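Local coordinates for protein MATE family efflux transporter (Vibrio cholerae, PDB 6IDP) that probably exports drugs and other toxic compounds across the bacterial membrane, with conformational changes that depend on protons, at residues A[327-332]-A[352-357]; A[24-29]-A[279-284]; A[91-96]-A[228-233]; A[240-245]-A[381-386]. All blocks are in the same frame, centred on the assembly; numbering follows the deposited sequence.

Contact 1: residues A[327-332]-A[352-357]. With OLC ((2R)-2,3-dihydroxypropyl (9Z)-octadec-9-enoate), chain E; OLC ((2R)-2,3-dihydroxypropyl (9Z)-octadec-9-enoate), chain D.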
loop_
_atom_site.group_PDB
_atom_site.type_symbol
_atom_site.label_atom_id
_atom_site.label_comp_id
_atom_site.label_asym_id
_atom_site.label_seq_id
_atom_site.Cartn_x
_atom_site.Cartn_y
_atom_site.Cartn_z
ATOM N N VAL A 327 -4.459 -17.086 17.928
ATOM C CA VAL A 327 -5.254 -17.994 17.113
ATOM C C VAL A 327 -4.358 -18.755 16.131
ATOM O O VAL A 327 -4.489 -19.970 15.971
ATOM C CB VAL A 327 -6.352 -17.237 16.338
ATOM C CG1 VAL A 327 -7.095 -18.175 15.402
ATOM C CG2 VAL A 327 -7.317 -16.567 17.304
ATOM N N THR A 328 -3.437 -18.034 15.496
ATOM C CA THR A 328 -2.511 -18.628 14.538
ATOM C C THR A 328 -1.571 -19.624 15.212
ATOM O O THR A 328 -1.254 -20.672 14.650
ATOM C CB THR A 328 -1.674 -17.549 13.824
ATOM O OG1 THR A 328 -2.548 -16.589 13.218
ATOM C CG2 THR A 328 -0.793 -18.174 12.753
ATOM N N TYR A 329 -1.133 -19.287 16.421
ATOM C CA TYR A 329 -0.242 -20.134 17.208
ATOM C C TYR A 329 -0.902 -21.466 17.544
ATOM O O TYR A 329 -0.285 -22.529 17.418
ATOM C CB TYR A 329 0.163 -19.408 18.491
ATOM C CG TYR A 329 1.245 -20.072 19.318
ATOM C CD1 TYR A 329 2.587 -19.871 19.030
ATOM C CD2 TYR A 329 0.923 -20.864 20.416
ATOM C CE1 TYR A 329 3.583 -20.457 19.798
ATOM C CE2 TYR A 329 1.907 -21.454 21.189
ATOM C CZ TYR A 329 3.237 -21.245 20.876
ATOM O OH TYR A 329 4.221 -21.830 21.640
ATOM N N VAL A 330 -2.159 -21.400 17.972
ATOM C CA VAL A 330 -2.900 -22.602 18.329
ATOM C C VAL A 330 -3.104 -23.513 17.119
ATOM O O VAL A 330 -2.938 -24.727 17.213
ATOM C CB VAL A 330 -4.269 -22.249 18.944
ATOM C CG1 VAL A 330 -5.077 -23.509 19.201
ATOM C CG2 VAL A 330 -4.084 -21.472 20.237
ATOM N N PHE A 331 -3.435 -22.918 15.978
ATOM C CA PHE A 331 -3.821 -23.694 14.807
ATOM C C PHE A 331 -2.774 -23.683 13.690
ATOM O O PHE A 331 -3.105 -23.920 12.529
ATOM C CB PHE A 331 -5.161 -23.178 14.263
ATOM C CG PHE A 331 -6.308 -23.322 15.232
ATOM C CD1 PHE A 331 -6.813 -24.575 15.553
ATOM C CD2 PHE A 331 -6.896 -22.202 15.806
ATOM C CE1 PHE A 331 -7.875 -24.707 16.439
ATOM C CE2 PHE A 331 -7.957 -22.328 16.688
ATOM C CZ PHE A 331 -8.447 -23.578 17.005
ATOM N N ALA A 332 -1.518 -23.427 14.043
ATOM C CA ALA A 332 -0.447 -23.292 13.054
ATOM C C ALA A 332 -0.266 -24.532 12.180
ATOM O O ALA A 332 -0.100 -24.416 10.964
ATOM C CB ALA A 332 0.863 -22.957 13.746
ATOM N N HIS A 352 7.183 -20.795 10.789
ATOM C CA HIS A 352 6.988 -19.372 10.549
ATOM C C HIS A 352 5.767 -18.855 11.303
ATOM O O HIS A 352 5.796 -17.774 11.887
ATOM C CB HIS A 352 6.838 -19.100 9.050
ATOM C CG HIS A 352 6.456 -17.689 8.725
ATOM N ND1 HIS A 352 7.382 -16.725 8.396
ATOM C CD2 HIS A 352 5.244 -17.083 8.680
ATOM C CE1 HIS A 352 6.757 -15.582 8.163
ATOM N NE2 HIS A 352 5.464 -15.772 8.327
ATOM N N LEU A 353 4.703 -19.650 11.298
ATOM C CA LEU A 353 3.419 -19.236 11.850
ATOM C C LEU A 353 3.387 -19.162 13.378
ATOM O O LEU A 353 2.454 -18.593 13.946
ATOM C CB LEU A 353 2.318 -20.181 11.364
ATOM C CG LEU A 353 2.025 -20.133 9.865
ATOM C CD1 LEU A 353 0.870 -21.060 9.516
ATOM C CD2 LEU A 353 1.727 -18.703 9.430
ATOM N N VAL A 354 4.388 -19.739 14.041
ATOM C CA VAL A 354 4.438 -19.702 15.503
ATOM C C VAL A 354 5.480 -18.713 16.011
ATOM O O VAL A 354 5.530 -18.414 17.203
ATOM C CB VAL A 354 4.749 -21.093 16.113
ATOM C CG1 VAL A 354 3.689 -22.104 15.724
ATOM C CG2 VAL A 354 6.131 -21.569 15.699
ATOM N N ILE A 355 6.310 -18.207 15.107
ATOM C CA ILE A 355 7.385 -17.301 15.496
ATOM C C ILE A 355 7.100 -15.852 15.108
ATOM O O ILE A 355 7.167 -14.956 15.948
ATOM C CB ILE A 355 8.729 -17.729 14.868
ATOM C CG1 ILE A 355 9.176 -19.076 15.436
ATOM C CG2 ILE A 355 9.800 -16.677 15.116
ATOM C CD1 ILE A 355 10.503 -19.567 14.882
ATOM N N VAL A 356 6.779 -15.630 13.838
ATOM C CA VAL A 356 6.649 -14.273 13.302
ATOM C C VAL A 356 5.362 -13.499 13.674
ATOM O O VAL A 356 5.448 -12.311 13.988
ATOM C CB VAL A 356 6.782 -14.295 11.762
ATOM C CG1 VAL A 356 6.696 -12.891 11.192
ATOM C CG2 VAL A 356 8.098 -14.943 11.360
ATOM N N PRO A 357 4.175 -14.150 13.638
ATOM C CA PRO A 357 2.936 -13.382 13.855
ATOM C C PRO A 357 2.870 -12.560 15.145
ATOM O O PRO A 357 2.204 -11.524 15.162
ATOM C CB PRO A 357 1.859 -14.470 13.878
ATOM C CG PRO A 357 2.399 -15.532 13.004
ATOM C CD PRO A 357 3.874 -15.552 13.287
HETATM C C8 OLC E . 3.272 -28.524 16.597
HETATM C C7 OLC E . 2.779 -27.515 17.610
HETATM C C6 OLC E . 3.935 -26.717 18.176
HETATM C C5 OLC E . 3.392 -25.664 19.118
HETATM C C4 OLC E . 4.069 -24.332 18.867
HETATM C C3 OLC E . 5.550 -24.432 19.173
HETATM C C2 OLC E . 6.122 -23.038 19.315
HETATM C C1 OLC E . 7.502 -23.108 19.930
HETATM C C18 OLC D . 1.887 -16.816 21.507
HETATM C C10 OLC D . 10.529 -19.209 19.706
HETATM C C9 OLC D . 11.211 -19.816 20.698
HETATM C C17 OLC D . 3.093 -16.682 20.605
HETATM C C11 OLC D . 10.339 -17.706 19.720
HETATM C C16 OLC D . 4.364 -16.889 21.403
HETATM C C12 OLC D . 9.270 -17.330 20.724
HETATM C C15 OLC D . 5.469 -17.290 20.451
HETATM C C13 OLC D . 7.900 -17.459 20.090
HETATM C C14 OLC D . 6.826 -17.099 21.095
#
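Two first torsions set up the meeting of T328 and Y329 with residues 352-357. At Y329, a chi1 of -171° swings CG opposite the backbone N and carries the ring out to V354. At T328, a chi1 of -55° turns OG1 back onto its own helix, where I324 O accepts a hydrogen bond from it, and CG2 becomes the branch that touches. This methyl lies 3.5 Å from L353 O and also touches L353 CB and, more loosely, P357 CG; the side chains of T328 and L353 cross at about a right angle. Within the all-helical MATE fold, this packs helix 303-330 and the start of the short helix 332-339 that follows it against helix 343-355. A332, just past the helix break at F331, packs its CB against two successive residues: V354 CG1 lies 3.6 Å from A332 CB, and L353 CB lies 3.9 Å from the same methyl. L353 CD1 reaches over to A332 O. The Y329 ring presents CD1 to V354 CB at 3.8 Å, while V354 O sits at the ring edge, in its plane. One ring face carries C18 of a monoolein chain (chain D), 3.9 Å above the plane and offset toward the rim; a second monoolein (chain E) meets V354 CG1 through its C4. F275 of helix 263-279 packs on both T328 and L353, an aromatic neighbour common to the two segments. No hydrogen bond spans the 289 Å² buried here. Across the two segments the contact is van der Waals packing, mostly apolar, and the acyl chains on Y329 and V354 are consistent with a lipid-facing flank.

Contact 2: residues A[24-29]-A[279-284]. With OLC ((2R)-2,3-dihydroxypropyl (9Z)-octadec-9-enoate), chain N.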
loop_
_atom_site.group_PDB
_atom_site.type_symbol
_atom_site.label_atom_id
_atom_site.label_comp_id
_atom_site.label_asym_id
_atom_site.label_seq_id
_atom_site.Cartn_x
_atom_site.Cartn_y
_atom_site.Cartn_z
ATOM N N GLY A 24 -12.781 -2.585 1.166
ATOM C CA GLY A 24 -12.232 -2.204 -0.121
ATOM C C GLY A 24 -11.003 -3.021 -0.471
ATOM O O GLY A 24 -10.904 -3.573 -1.566
ATOM N N VAL A 25 -10.065 -3.095 0.467
ATOM C CA VAL A 25 -8.842 -3.866 0.282
ATOM C C VAL A 25 -9.146 -5.359 0.139
ATOM O O VAL A 25 -8.589 -6.032 -0.727
ATOM C CB VAL A 25 -7.862 -3.640 1.452
ATOM C CG1 VAL A 25 -6.686 -4.602 1.369
ATOM C CG2 VAL A 25 -7.376 -2.205 1.456
ATOM N N LEU A 26 -10.042 -5.863 0.985
ATOM C CA LEU A 26 -10.445 -7.267 0.951
ATOM C C LEU A 26 -11.108 -7.653 -0.368
ATOM O O LEU A 26 -10.835 -8.722 -0.917
ATOM C CB LEU A 26 -11.392 -7.578 2.111
ATOM C CG LEU A 26 -10.756 -7.760 3.489
ATOM C CD1 LEU A 26 -11.826 -7.869 4.561
ATOM C CD2 LEU A 26 -9.863 -8.987 3.502
ATOM N N SER A 27 -11.987 -6.789 -0.866
ATOM C CA SER A 27 -12.641 -7.030 -2.146
ATOM C C SER A 27 -11.602 -7.030 -3.260
ATOM O O SER A 27 -11.674 -7.827 -4.195
ATOM C CB SER A 27 -13.717 -5.975 -2.416
ATOM O OG SER A 27 -13.140 -4.692 -2.590
ATOM N N LEU A 28 -10.631 -6.130 -3.135
ATOM C CA LEU A 28 -9.537 -6.018 -4.088
ATOM C C LEU A 28 -8.701 -7.298 -4.151
ATOM O O LEU A 28 -8.411 -7.806 -5.235
ATOM C CB LEU A 28 -8.652 -4.821 -3.726
ATOM C CG LEU A 28 -7.379 -4.593 -4.537
ATOM C CD1 LEU A 28 -7.703 -4.522 -6.015
ATOM C CD2 LEU A 28 -6.681 -3.321 -4.077
ATOM N N MET A 29 -8.324 -7.824 -2.991
ATOM C CA MET A 29 -7.494 -9.024 -2.941
ATOM C C MET A 29 -8.266 -10.278 -3.344
ATOM O O MET A 29 -7.672 -11.275 -3.748
ATOM C CB MET A 29 -6.901 -9.202 -1.543
ATOM C CG MET A 29 -6.016 -8.054 -1.097
ATOM S SD MET A 29 -5.425 -8.280 0.588
ATOM C CE MET A 29 -6.972 -8.353 1.479
ATOM N N ALA A 279 -2.799 -10.927 7.666
ATOM C CA ALA A 279 -2.884 -10.707 9.108
ATOM C C ALA A 279 -2.837 -9.221 9.455
ATOM O O ALA A 279 -3.313 -8.809 10.513
ATOM C CB ALA A 279 -1.765 -11.451 9.826
ATOM N N LEU A 280 -2.270 -8.422 8.556
ATOM C CA LEU A 280 -2.100 -6.991 8.791
ATOM C C LEU A 280 -3.046 -6.139 7.946
ATOM O O LEU A 280 -2.804 -4.948 7.752
ATOM C CB LEU A 280 -0.652 -6.579 8.510
ATOM C CG LEU A 280 0.401 -6.876 9.582
ATOM C CD1 LEU A 280 1.798 -6.747 8.998
ATOM C CD2 LEU A 280 0.237 -5.948 10.782
ATOM N N VAL A 281 -4.118 -6.745 7.445
ATOM C CA VAL A 281 -5.016 -6.033 6.546
ATOM C C VAL A 281 -5.788 -4.923 7.271
ATOM O O VAL A 281 -6.116 -3.902 6.670
ATOM C CB VAL A 281 -6.007 -7.007 5.848
ATOM C CG1 VAL A 281 -6.985 -7.606 6.846
ATOM C CG2 VAL A 281 -6.743 -6.305 4.716
ATOM N N ALA A 282 -6.055 -5.103 8.560
ATOM C CA ALA A 282 -6.759 -4.073 9.320
ATOM C C ALA A 282 -5.843 -2.885 9.582
ATOM O O ALA A 282 -6.287 -1.733 9.579
ATOM C CB ALA A 282 -7.287 -4.632 10.628
ATOM N N VAL A 283 -4.563 -3.166 9.815
ATOM C CA VAL A 283 -3.587 -2.106 10.011
ATOM C C VAL A 283 -3.411 -1.346 8.700
ATOM O O VAL A 283 -3.343 -0.112 8.687
ATOM C CB VAL A 283 -2.234 -2.656 10.496
ATOM C CG1 VAL A 283 -1.239 -1.525 10.690
ATOM C CG2 VAL A 283 -2.413 -3.428 11.793
ATOM N N LEU A 284 -3.364 -2.093 7.600
ATOM C CA LEU A 284 -3.254 -1.515 6.267
ATOM C C LEU A 284 -4.413 -0.555 5.985
ATOM O O LEU A 284 -4.206 0.552 5.487
ATOM C CB LEU A 284 -3.205 -2.623 5.214
ATOM C CG LEU A 284 -2.578 -2.304 3.854
ATOM C CD1 LEU A 284 -3.594 -1.726 2.873
ATOM C CD2 LEU A 284 -1.375 -1.376 4.012
HETATM C C18 OLC N . -5.674 -14.507 9.826
HETATM C C17 OLC N . -5.829 -13.037 10.148
HETATM C C16 OLC N . -7.079 -12.506 9.481
HETATM C C12 OLC N . -10.018 -8.618 8.803
HETATM C C15 OLC N . -7.252 -11.038 9.806
HETATM C C13 OLC N . -8.820 -9.138 9.568
HETATM C C14 OLC N . -8.399 -10.473 8.994
#
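V281 meets V25, L26 and M29 where helix 5-39 passes the start of helix 281-299, a packing within the all-helical MATE fold that joins its first MatE region to its second. Helix 281-299 begins just after the break at L280, and the V281 CB points toward residues 24-29. From CB the side chain forks. A chi1 of 67° sets CG1 between the backbone N and the carbonyl carbon, and from there it meets a bound monoolein: C13 lies 3.6 Å from V281 CG1. The other branch, CG2, lies opposite the backbone N and enters the protein contact. It comes 3.8 Å from V25 CG1, with the two valines sliding past each other in opposite directions. M29 CE reaches the same V281 CG2 at 3.8 Å, the methionine chain being bent at chi3 (-60°) to bring its methyl there. L26 CD2 touches more loosely, at 4.3 Å from V281 CG2. No hydrogen bond crosses, and M29 is also packed by F277 and F278 of helix 263-279. One turn along from V281, L284 crosses V25 at about a right angle, its CD1 standing 4.1 Å from V25 CG2.

Contact 3: residues A[91-96]-A[228-233]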
loop_
_atom_site.group_PDB
_atom_site.type_symbol
_atom_site.label_atom_id
_atom_site.label_comp_id
_atom_site.label_asym_id
_atom_site.label_seq_id
_atom_site.Cartn_x
_atom_site.Cartn_y
_atom_site.Cartn_z
ATOM N N GLY A 91 -7.219 19.878 -4.914
ATOM C CA GLY A 91 -7.828 18.655 -5.406
ATOM C C GLY A 91 -7.748 18.583 -6.915
ATOM O O GLY A 91 -7.413 17.540 -7.481
ATOM N N GLY A 92 -8.054 19.701 -7.567
ATOM C CA GLY A 92 -7.919 19.802 -9.007
ATOM C C GLY A 92 -6.472 19.682 -9.455
ATOM O O GLY A 92 -6.183 19.031 -10.459
ATOM N N LEU A 93 -5.562 20.302 -8.706
ATOM C CA LEU A 93 -4.143 20.286 -9.055
ATOM C C LEU A 93 -3.565 18.873 -9.003
ATOM O O LEU A 93 -2.768 18.491 -9.861
ATOM C CB LEU A 93 -3.347 21.210 -8.129
ATOM C CG LEU A 93 -1.838 21.271 -8.389
ATOM C CD1 LEU A 93 -1.543 21.851 -9.768
ATOM C CD2 LEU A 93 -1.115 22.058 -7.306
ATOM N N VAL A 94 -3.972 18.104 -7.996
ATOM C CA VAL A 94 -3.505 16.731 -7.831
ATOM C C VAL A 94 -3.929 15.847 -9.005
ATOM O O VAL A 94 -3.132 15.068 -9.528
ATOM C CB VAL A 94 -4.027 16.122 -6.516
ATOM C CG1 VAL A 94 -3.782 14.621 -6.483
ATOM C CG2 VAL A 94 -3.365 16.799 -5.327
ATOM N N ILE A 95 -5.186 15.984 -9.416
ATOM C CA ILE A 95 -5.716 15.242 -10.556
ATOM C C ILE A 95 -4.915 15.544 -11.823
ATOM O O ILE A 95 -4.592 14.638 -12.596
ATOM C CB ILE A 95 -7.208 15.568 -10.794
ATOM C CG1 ILE A 95 -8.048 15.152 -9.585
ATOM C CG2 ILE A 95 -7.719 14.870 -12.036
ATOM C CD1 ILE A 95 -7.941 13.681 -9.245
ATOM N N VAL A 96 -4.583 16.817 -12.020
ATOM C CA VAL A 96 -3.819 17.245 -13.188
ATOM C C VAL A 96 -2.373 16.743 -13.131
ATOM O O VAL A 96 -1.857 16.216 -14.117
ATOM C CB VAL A 96 -3.841 18.781 -13.326
ATOM C CG1 VAL A 96 -2.818 19.252 -14.345
ATOM C CG2 VAL A 96 -5.238 19.253 -13.707
ATOM N N GLN A 228 4.017 27.260 -5.101
ATOM C CA GLN A 228 3.906 27.057 -3.662
ATOM C C GLN A 228 3.198 25.743 -3.344
ATOM O O GLN A 228 3.613 25.001 -2.455
ATOM C CB GLN A 228 3.156 28.226 -3.030
ATOM C CG GLN A 228 3.628 28.624 -1.649
ATOM C CD GLN A 228 3.201 30.034 -1.292
ATOM O OE1 GLN A 228 3.833 31.008 -1.705
ATOM N NE2 GLN A 228 2.118 30.151 -0.533
ATOM N N SER A 229 2.123 25.467 -4.076
ATOM C CA SER A 229 1.348 24.251 -3.872
ATOM C C SER A 229 2.163 23.020 -4.244
ATOM O O SER A 229 2.104 21.997 -3.562
ATOM C CB SER A 229 0.057 24.293 -4.690
ATOM O OG SER A 229 -0.754 25.388 -4.307
ATOM N N LEU A 230 2.922 23.127 -5.330
ATOM C CA LEU A 230 3.772 22.034 -5.782
ATOM C C LEU A 230 4.878 21.748 -4.776
ATOM O O LEU A 230 5.285 20.602 -4.594
ATOM C CB LEU A 230 4.370 22.353 -7.153
ATOM C CG LEU A 230 3.392 22.259 -8.326
ATOM C CD1 LEU A 230 4.093 22.539 -9.649
ATOM C CD2 LEU A 230 2.721 20.893 -8.347
ATOM N N THR A 231 5.353 22.799 -4.118
ATOM C CA THR A 231 6.364 22.660 -3.079
ATOM C C THR A 231 5.789 21.945 -1.859
ATOM O O THR A 231 6.439 21.081 -1.269
ATOM C CB THR A 231 6.926 24.031 -2.658
ATOM O OG1 THR A 231 7.514 24.671 -3.796
ATOM C CG2 THR A 231 7.976 23.874 -1.571
ATOM N N ALA A 232 4.566 22.307 -1.488
ATOM C CA ALA A 232 3.898 21.684 -0.351
ATOM C C ALA A 232 3.641 20.203 -0.620
ATOM O O ALA A 232 3.915 19.355 0.228
ATOM C CB ALA A 232 2.595 22.406 -0.038
ATOM N N LEU A 233 3.116 19.900 -1.803
ATOM C CA LEU A 233 2.850 18.515 -2.179
ATOM C C LEU A 233 4.152 17.725 -2.300
ATOM O O LEU A 233 4.257 16.606 -1.801
ATOM C CB LEU A 233 2.068 18.455 -3.493
ATOM C CG LEU A 233 0.605 18.906 -3.435
ATOM C CD1 LEU A 233 0.032 19.071 -4.838
ATOM C CD2 LEU A 233 -0.234 17.927 -2.621
#
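L93 packs against S229, L230 and L233 where two membrane helices of the MATE fold, 84-111 and 226-259, cross steeply. The short segments make a signed angle of -73°, and their axes come no nearer than 11.3 Å, a wide spacing that long side chains have to bridge. L93 does most of this. Its CB points toward the facing helix, and CG, opposite the backbone N (chi1 180°), brings CD2 among three residues. The tight part lies at S229, whose CB is 3.6 Å from L93 CD2. S229 meets L93 through carbon; its OG is hydrogen-bonded to N225 O, one turn earlier in the same helix, and Y86 and L90 of helix 84-111 also pack on S229. Next comes L233, whose CD1 lies 4.0 Å from L93 CD2, the two leucines sliding past each other in opposite directions. V74 and T71 of helix 54-80 touch L233 and V94, adding a third helix to this buried part. The exposed side, toward solvent or lipid, belongs to L230. It buries only 19 Å² here against 68 Å² for L93, its CB does not point at the other helix, and just the end of the side chain comes near: L230 CD2 is 4.1 Å from L93 CD2. I97, further along helix 84-111, also touches L230. Across the whole contact 172 Å² is buried and no hydrogen bond forms, in keeping with a point-like crossing rather than a long seam. V94 meets L233 obliquely, with V94 CG2 and L233 CD1 4.1 Å apart.

Contact 4: residues A[240-245]-A[381-386]. With OLC ((2R)-2,3-dihydroxypropyl (9Z)-octadec-9-enoate), chain S.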
loop_
_atom_site.group_PDB
_atom_site.type_symbol
_atom_site.label_atom_id
_atom_site.label_comp_id
_atom_site.label_asym_id
_atom_site.label_seq_id
_atom_site.Cartn_x
_atom_site.Cartn_y
_atom_site.Cartn_z
ATOM N N ALA A 240 8.016 10.201 0.505
ATOM C CA ALA A 240 7.028 9.128 0.531
ATOM C C ALA A 240 7.264 8.127 -0.595
ATOM O O ALA A 240 7.074 6.925 -0.414
ATOM C CB ALA A 240 5.619 9.696 0.446
ATOM N N MET A 241 7.673 8.629 -1.757
ATOM C CA MET A 241 8.018 7.769 -2.884
ATOM C C MET A 241 9.235 6.910 -2.576
ATOM O O MET A 241 9.266 5.724 -2.905
ATOM C CB MET A 241 8.284 8.597 -4.137
ATOM C CG MET A 241 7.041 9.019 -4.886
ATOM S SD MET A 241 7.470 9.852 -6.424
ATOM C CE MET A 241 5.851 10.333 -7.011
ATOM N N LEU A 242 10.240 7.524 -1.958
ATOM C CA LEU A 242 11.448 6.814 -1.558
ATOM C C LEU A 242 11.128 5.655 -0.621
ATOM O O LEU A 242 11.763 4.604 -0.683
ATOM C CB LEU A 242 12.433 7.767 -0.883
ATOM C CG LEU A 242 13.518 8.373 -1.768
ATOM C CD1 LEU A 242 14.397 9.306 -0.955
ATOM C CD2 LEU A 242 14.346 7.268 -2.403
ATOM N N SER A 243 10.137 5.855 0.243
ATOM C CA SER A 243 9.740 4.831 1.203
ATOM C C SER A 243 9.146 3.608 0.513
ATOM O O SER A 243 9.228 2.497 1.032
ATOM C CB SER A 243 8.740 5.399 2.208
ATOM O OG SER A 243 9.351 6.372 3.034
ATOM N N GLN A 244 8.545 3.820 -0.653
ATOM C CA GLN A 244 7.973 2.725 -1.426
ATOM C C GLN A 244 9.070 1.935 -2.127
ATOM O O GLN A 244 8.880 0.780 -2.501
ATOM C CB GLN A 244 6.968 3.257 -2.452
ATOM C CG GLN A 244 5.899 4.160 -1.861
ATOM C CD GLN A 244 5.027 3.444 -0.849
ATOM O OE1 GLN A 244 4.641 2.294 -1.049
ATOM N NE2 GLN A 244 4.716 4.123 0.248
ATOM N N LEU A 245 10.222 2.574 -2.294
ATOM C CA LEU A 245 11.347 1.974 -2.998
ATOM C C LEU A 245 12.101 0.975 -2.119
ATOM O O LEU A 245 12.792 0.088 -2.621
ATOM C CB LEU A 245 12.296 3.072 -3.488
ATOM C CG LEU A 245 13.484 2.690 -4.371
ATOM C CD1 LEU A 245 13.014 2.226 -5.741
ATOM C CD2 LEU A 245 14.447 3.862 -4.494
ATOM N N VAL A 381 10.770 12.400 8.818
ATOM C CA VAL A 381 10.679 11.520 9.976
ATOM C C VAL A 381 10.078 10.182 9.546
ATOM O O VAL A 381 10.509 9.120 9.998
ATOM C CB VAL A 381 9.831 12.141 11.108
ATOM C CG1 VAL A 381 9.552 11.117 12.202
ATOM C CG2 VAL A 381 10.534 13.361 11.682
ATOM N N ALA A 382 9.093 10.245 8.652
ATOM C CA ALA A 382 8.440 9.046 8.139
ATOM C C ALA A 382 9.412 8.190 7.329
ATOM O O ALA A 382 9.416 6.965 7.445
ATOM C CB ALA A 382 7.235 9.424 7.292
ATOM N N LEU A 383 10.234 8.846 6.513
ATOM C CA LEU A 383 11.249 8.166 5.716
ATOM C C LEU A 383 12.318 7.536 6.603
ATOM O O LEU A 383 12.798 6.434 6.326
ATOM C CB LEU A 383 11.896 9.140 4.725
ATOM C CG LEU A 383 13.110 8.612 3.954
ATOM C CD1 LEU A 383 12.727 7.425 3.079
ATOM C CD2 LEU A 383 13.761 9.711 3.125
ATOM N N THR A 384 12.689 8.242 7.669
ATOM C CA THR A 384 13.684 7.746 8.613
ATOM C C THR A 384 13.214 6.461 9.287
ATOM O O THR A 384 13.974 5.501 9.414
ATOM C CB THR A 384 14.006 8.790 9.699
ATOM O OG1 THR A 384 14.548 9.966 9.087
ATOM C CG2 THR A 384 15.014 8.238 10.698
ATOM N N ILE A 385 11.955 6.448 9.713
ATOM C CA ILE A 385 11.387 5.285 10.381
ATOM C C ILE A 385 11.379 4.080 9.442
ATOM O O ILE A 385 11.787 2.981 9.828
ATOM C CB ILE A 385 9.958 5.572 10.890
ATOM C CG1 ILE A 385 9.992 6.641 11.989
ATOM C CG2 ILE A 385 9.310 4.298 11.410
ATOM C CD1 ILE A 385 8.625 7.076 12.486
ATOM N N SER A 386 10.933 4.300 8.207
ATOM C CA SER A 386 10.931 3.267 7.173
ATOM C C SER A 386 12.330 2.736 6.868
ATOM O O SER A 386 12.527 1.529 6.738
ATOM C CB SER A 386 10.305 3.805 5.883
ATOM O OG SER A 386 8.933 4.103 6.057
HETATM C C18 OLC S . 17.095 5.851 1.809
HETATM C C10 OLC S . 16.997 12.798 8.201
HETATM C C9 OLC S . 16.330 13.326 9.248
HETATM C C17 OLC S . 17.791 6.472 3.002
HETATM C C11 OLC S . 16.267 12.001 7.142
HETATM C C8 OLC S . 14.835 13.132 9.385
HETATM C C16 OLC S . 16.889 7.511 3.629
HETATM C C12 OLC S . 17.227 11.656 6.025
HETATM C C7 OLC S . 14.445 13.217 10.844
HETATM C C15 OLC S . 17.577 8.131 4.826
HETATM C C13 OLC S . 17.665 10.214 6.157
HETATM C C6 OLC S . 14.907 14.541 11.412
HETATM C C14 OLC S . 16.790 9.341 5.283
#
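A382 O, which lies across from S243, is gripped by two donors of one residue: S386 OG at 3.2 Å and S386 N, arriving from opposite faces of the carbonyl plane. For the hydroxyl bond the C=O to donor angle is 148°, and OG is tilted out of the carbonyl plane. This turns the S386 hydroxyl back onto its own helix. S243 does the same, its OG hydrogen-bonded to P239 O one turn earlier. S243 OG and S386 OG are 3.8 Å apart, with no hydrogen bond between them. The nearest neighbour of the S243 hydroxyl across the contact is a methyl group, L383 CD1, at 3.5 Å from S243 OG. L383 reaches there by a chi1 of 172°, which lays its side chain opposite the backbone N, and then divides its work. CD1 also packs on L242 CB at 4.0 Å, while CD2 meets C14 of a monoolein chain at 3.7 Å. Helices 226-259 and 379-435 of the MATE fold pack side by side here, their segments nearly parallel, 10° apart, with axes 9.2 Å from each other. Helix 360-375 also touches A382 (A373, N374) and S386 (V370). No directional bond ties the two segments; the contact is van der Waals, with both serine hydroxyls already bonded within their own helices.

Overall arrangement
All four contacts join helices without a hydrogen bond between segments, yet their settings differ. Contacts 1, 2 and 3 are buried, contact 4 partly. Contact 2 lies nearest the centre of the chain, about 10 Å from it, and pairs one MatE region with the other. Contacts 1 and 3 lie farthest out, on opposite sides of the centre, with their own centres about 45 Å apart. Contacts 3 and 4 share helix 226-259. Monoolein touches residues that carry contacts 1, 2 and 4; at contact 3 it reaches V96, which takes no part across the segments. Chemistry runs from valine and methionine in contact 2, and leucines in contact 3, to the serine pair of contact 4 and the aromatic ring of contact 1.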